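PDB 2IVF: ethylbenzene dehydrogenase alpha-subunit from Aromatoleum aromaticum, which belongs to the molybdopterin oxidoreductase family and holds a molybdenum atom, two pterin guanine dinucleotide cofactors and an iron-sulfur cluster. Local coordinates for residues D486-A499 / C739-G751. Residues are numbered along the deposited sequence; the frame is centred on the assembly and turned at random.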
# COMPACT_ATOMS: atom_id res chain seq x y z
N ASP A 486 -4.08 20.49 16.59
CA ASP A 486 -3.85 21.23 17.84
C ASP A 486 -2.85 20.50 18.75
O ASP A 486 -1.97 21.13 19.38
CB ASP A 486 -5.17 21.45 18.59
CG ASP A 486 -6.14 22.35 17.83
OD1 ASP A 486 -6.24 22.17 16.60
OD2 ASP A 486 -6.79 23.21 18.43
N ASN A 487 -2.97 19.18 18.78
CA ASN A 487 -2.12 18.37 19.67
C ASN A 487 -0.64 18.56 19.36
O ASN A 487 0.17 18.64 20.27
CB ASN A 487 -2.50 16.87 19.65
CG ASN A 487 -2.46 16.27 18.27
OD1 ASN A 487 -3.02 16.82 17.33
ND2 ASN A 487 -1.77 15.14 18.13
N MET A 488 -0.32 18.72 18.08
CA MET A 488 1.04 18.97 17.65
C MET A 488 1.43 20.42 17.77
O MET A 488 2.53 20.74 18.31
CB MET A 488 1.21 18.50 16.22
CG MET A 488 1.23 17.04 16.12
SD MET A 488 1.36 16.53 14.42
CE MET A 488 -0.35 16.37 13.94
N VAL A 489 0.58 21.35 17.32
CA VAL A 489 1.06 22.75 17.32
C VAL A 489 1.12 23.36 18.70
O VAL A 489 2.02 24.12 18.96
CB VAL A 489 0.35 23.67 16.31
CG1 VAL A 489 0.23 22.97 14.93
CG2 VAL A 489 -0.99 24.07 16.82
N TYR A 490 0.21 23.04 19.62
CA TYR A 490 0.36 23.55 21.01
C TYR A 490 1.54 22.91 21.73
O TYR A 490 2.29 23.58 22.48
CB TYR A 490 -0.91 23.37 21.84
CG TYR A 490 -2.04 24.28 21.46
CD1 TYR A 490 -2.16 25.54 22.04
CD2 TYR A 490 -2.99 23.90 20.54
CE1 TYR A 490 -3.20 26.38 21.69
CE2 TYR A 490 -4.01 24.73 20.18
CZ TYR A 490 -4.13 25.95 20.75
OH TYR A 490 -5.15 26.80 20.40
N LEU A 491 1.72 21.61 21.53
CA LEU A 491 2.90 20.95 22.06
C LEU A 491 4.16 21.63 21.53
O LEU A 491 5.14 21.78 22.25
CB LEU A 491 2.90 19.48 21.70
CG LEU A 491 4.05 18.67 22.25
CD1 LEU A 491 4.00 18.66 23.75
CD2 LEU A 491 3.99 17.24 21.69
N GLY A 492 4.11 22.07 20.29
CA GLY A 492 5.22 22.69 19.66
C GLY A 492 5.58 24.06 20.17
O GLY A 492 6.75 24.44 20.11
N VAL A 493 4.60 24.82 20.68
CA VAL A 493 4.87 26.23 21.06
C VAL A 493 4.65 26.60 22.49
O VAL A 493 5.19 27.61 22.93
CB VAL A 493 4.10 27.23 20.17
CG1 VAL A 493 4.50 27.02 18.68
CG2 VAL A 493 2.59 27.10 20.36
N MET A 494 3.89 25.83 23.26
CA MET A 494 3.58 26.30 24.58
C MET A 494 4.80 26.30 25.47
O MET A 494 5.67 25.45 25.34
CB MET A 494 2.50 25.44 25.21
CG MET A 494 1.15 25.68 24.58
SD MET A 494 -0.19 24.77 25.41
CE MET A 494 0.38 23.07 25.35
N SER A 495 4.83 27.25 26.38
CA SER A 495 5.90 27.33 27.34
C SER A 495 5.62 26.51 28.60
O SER A 495 6.52 26.24 29.37
CB SER A 495 6.20 28.78 27.68
OG SER A 495 5.09 29.37 28.32
N LYS A 496 4.37 26.08 28.80
CA LYS A 496 4.01 25.31 29.97
C LYS A 496 2.80 24.46 29.65
O LYS A 496 2.17 24.66 28.61
CB LYS A 496 3.73 26.25 31.13
CG LYS A 496 2.57 27.16 30.94
CD LYS A 496 2.66 28.29 31.93
CE LYS A 496 1.41 29.13 31.88
NZ LYS A 496 1.32 30.06 33.04
N PRO A 497 2.48 23.48 30.51
CA PRO A 497 1.34 22.64 30.16
C PRO A 497 0.00 23.36 30.05
O PRO A 497 -0.23 24.40 30.65
CB PRO A 497 1.30 21.60 31.31
CG PRO A 497 2.68 21.61 31.86
CD PRO A 497 3.11 23.03 31.76
N THR A 498 -0.89 22.75 29.29
CA THR A 498 -2.27 23.19 29.15
C THR A 498 -2.94 23.38 30.50
O THR A 498 -3.58 24.40 30.75
CB THR A 498 -3.08 22.12 28.35
OG1 THR A 498 -2.54 22.00 27.03
CG2 THR A 498 -4.59 22.48 28.27
N ALA A 499 -2.79 22.38 31.38
CA ALA A 499 -3.35 22.44 32.73
C ALA A 499 -2.77 23.59 33.57
O ALA A 499 -3.31 23.92 34.60
CB ALA A 499 -3.11 21.14 33.42
N CYS A 739 4.30 13.42 26.74
CA CYS A 739 3.78 14.24 25.65
C CYS A 739 2.37 13.81 25.19
O CYS A 739 1.56 14.67 24.85
CB CYS A 739 4.73 14.19 24.47
SG CYS A 739 6.27 15.06 24.83
N LEU A 740 2.10 12.51 25.23
CA LEU A 740 0.81 11.96 24.89
C LEU A 740 -0.23 12.44 25.86
O LEU A 740 -1.31 12.83 25.45
CB LEU A 740 0.85 10.45 24.82
CG LEU A 740 -0.44 9.78 24.32
CD1 LEU A 740 -0.90 10.36 22.98
CD2 LEU A 740 -0.28 8.27 24.19
N LYS A 741 0.05 12.37 27.14
CA LYS A 741 -0.84 12.88 28.15
C LYS A 741 -1.11 14.37 27.93
O LYS A 741 -2.21 14.83 28.11
CB LYS A 741 -0.23 12.68 29.51
CG LYS A 741 -0.10 11.21 29.90
CD LYS A 741 0.62 11.08 31.25
CE LYS A 741 0.34 9.70 31.82
NZ LYS A 741 1.07 9.59 33.05
N GLU A 742 -0.07 15.13 27.57
CA GLU A 742 -0.27 16.55 27.26
C GLU A 742 -1.13 16.75 26.00
O GLU A 742 -1.99 17.65 25.97
CB GLU A 742 1.08 17.25 27.08
CG GLU A 742 0.96 18.72 26.80
CD GLU A 742 0.29 19.50 27.88
OE1 GLU A 742 0.25 19.05 29.04
OE2 GLU A 742 -0.21 20.60 27.56
N MET A 743 -0.91 15.93 24.99
CA MET A 743 -1.73 16.00 23.78
C MET A 743 -3.17 15.67 24.09
O MET A 743 -4.06 16.23 23.50
CB MET A 743 -1.24 15.08 22.71
CG MET A 743 0.02 15.52 22.07
SD MET A 743 0.40 14.45 20.72
CE MET A 743 1.67 15.46 19.96
N VAL A 744 -3.40 14.74 25.03
CA VAL A 744 -4.78 14.42 25.40
C VAL A 744 -5.41 15.64 26.06
O VAL A 744 -6.53 16.00 25.77
CB VAL A 744 -4.88 13.18 26.29
CG1 VAL A 744 -6.28 13.07 26.91
CG2 VAL A 744 -4.52 11.92 25.47
N ASP A 745 -4.66 16.31 26.94
CA ASP A 745 -5.14 17.54 27.61
C ASP A 745 -5.43 18.65 26.61
O ASP A 745 -6.38 19.40 26.76
CB ASP A 745 -4.12 18.04 28.61
CG ASP A 745 -4.25 17.39 29.98
OD1 ASP A 745 -5.13 16.50 30.16
OD2 ASP A 745 -3.48 17.80 30.86
N ILE A 746 -4.56 18.77 25.62
CA ILE A 746 -4.74 19.74 24.55
C ILE A 746 -6.05 19.42 23.81
O ILE A 746 -6.87 20.29 23.66
CB ILE A 746 -3.56 19.75 23.56
CG1 ILE A 746 -2.29 20.31 24.21
CG2 ILE A 746 -3.97 20.49 22.24
CD1 ILE A 746 -1.01 20.00 23.41
N ASN A 747 -6.26 18.15 23.42
CA ASN A 747 -7.49 17.77 22.74
C ASN A 747 -8.74 18.04 23.57
O ASN A 747 -9.80 18.41 23.04
CB ASN A 747 -7.45 16.27 22.30
CG ASN A 747 -6.65 16.03 21.02
OD1 ASN A 747 -6.45 14.89 20.62
ND2 ASN A 747 -6.18 17.08 20.40
N ARG A 748 -8.63 17.85 24.88
CA ARG A 748 -9.76 18.13 25.77
C ARG A 748 -10.07 19.62 25.89
O ARG A 748 -11.22 20.05 25.96
CB ARG A 748 -9.49 17.58 27.18
CG ARG A 748 -9.46 16.05 27.28
CD ARG A 748 -8.73 15.62 28.52
NE ARG A 748 -9.55 15.74 29.70
CZ ARG A 748 -9.11 15.73 30.95
NH1 ARG A 748 -7.82 15.65 31.22
NH2 ARG A 748 -9.96 15.84 31.94
N ALA A 749 -9.01 20.40 25.93
CA ALA A 749 -9.06 21.83 26.09
C ALA A 749 -9.67 22.50 24.87
O ALA A 749 -10.39 23.47 25.02
CB ALA A 749 -7.64 22.38 26.34
N VAL A 750 -9.40 21.98 23.69
CA VAL A 750 -9.89 22.57 22.43
C VAL A 750 -11.13 21.91 21.84
O VAL A 750 -11.50 22.19 20.70
CB VAL A 750 -8.77 22.62 21.37
CG1 VAL A 750 -7.57 23.35 21.95
CG2 VAL A 750 -8.35 21.21 20.85
N GLY A 751 -11.73 21.00 22.59
CA GLY A 751 -12.95 20.33 22.16
C GLY A 751 -12.83 19.17 21.19
O GLY A 751 -13.83 18.66 20.68
O HOH W 1 -5.76 17.80 17.86
O HOH W 2 -1.69 19.74 30.78
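Thr498 grips the carboxylate of Glu742 twice: its backbone N meets OE2 at 2.8 Å with an N-H...O angle of 169°, and its OG1 donates to the same oxygen. Both donors come from the syn side, the amide close to the carboxylate plane and the hydroxyl tilted further, so two bonds fix this buried oxygen. OE1 is held through water 2, which donates to it and to Asp745 OD2 while accepting from Ala499 N. The Glu742 chain bends at chi2 (61°), turning the carboxylate toward the chain at 494-499, where Met494 CE lies 3.4 Å from OE2.

Next to this polar cluster, the helices interlock by knobs into holes. Ile746 fits among Asp486, Asn487, Tyr490 and Leu491, its CD1 3.7 Å from Tyr490 CB; Leu491 enters the hole formed by Cys739, Glu742, Met743 and Ile746. Packing is tight where Leu491 CD2 comes within 3.4 Å of Met743 CE, the two side chains crossing nearly at right angles. Asn487 ND2 gives Met743 SD a weak hydrogen bond (3.4 Å), and water 1 accepts from Asn487 N and Asn747 ND2. Val750 CG2 packs 3.5 Å from Asp486 OD2, an oxygen hydrogen-bonded to Thr775, which also bonds Tyr490 OH.

The axes of segments 486-493 and 739-749 approach to 8.7 Å, with 114° between their N-to-C directions; the loop after helix 486-493 returns across helix 736-749. In this molybdopterin oxidoreductase region the Met488 side chain lies about 13 Å from bound MGD and MD1. Helix 197-210 packs against Met488, Cys739 and Met743, while Met661 of strand 659-661 touches Asn487 and Asn747.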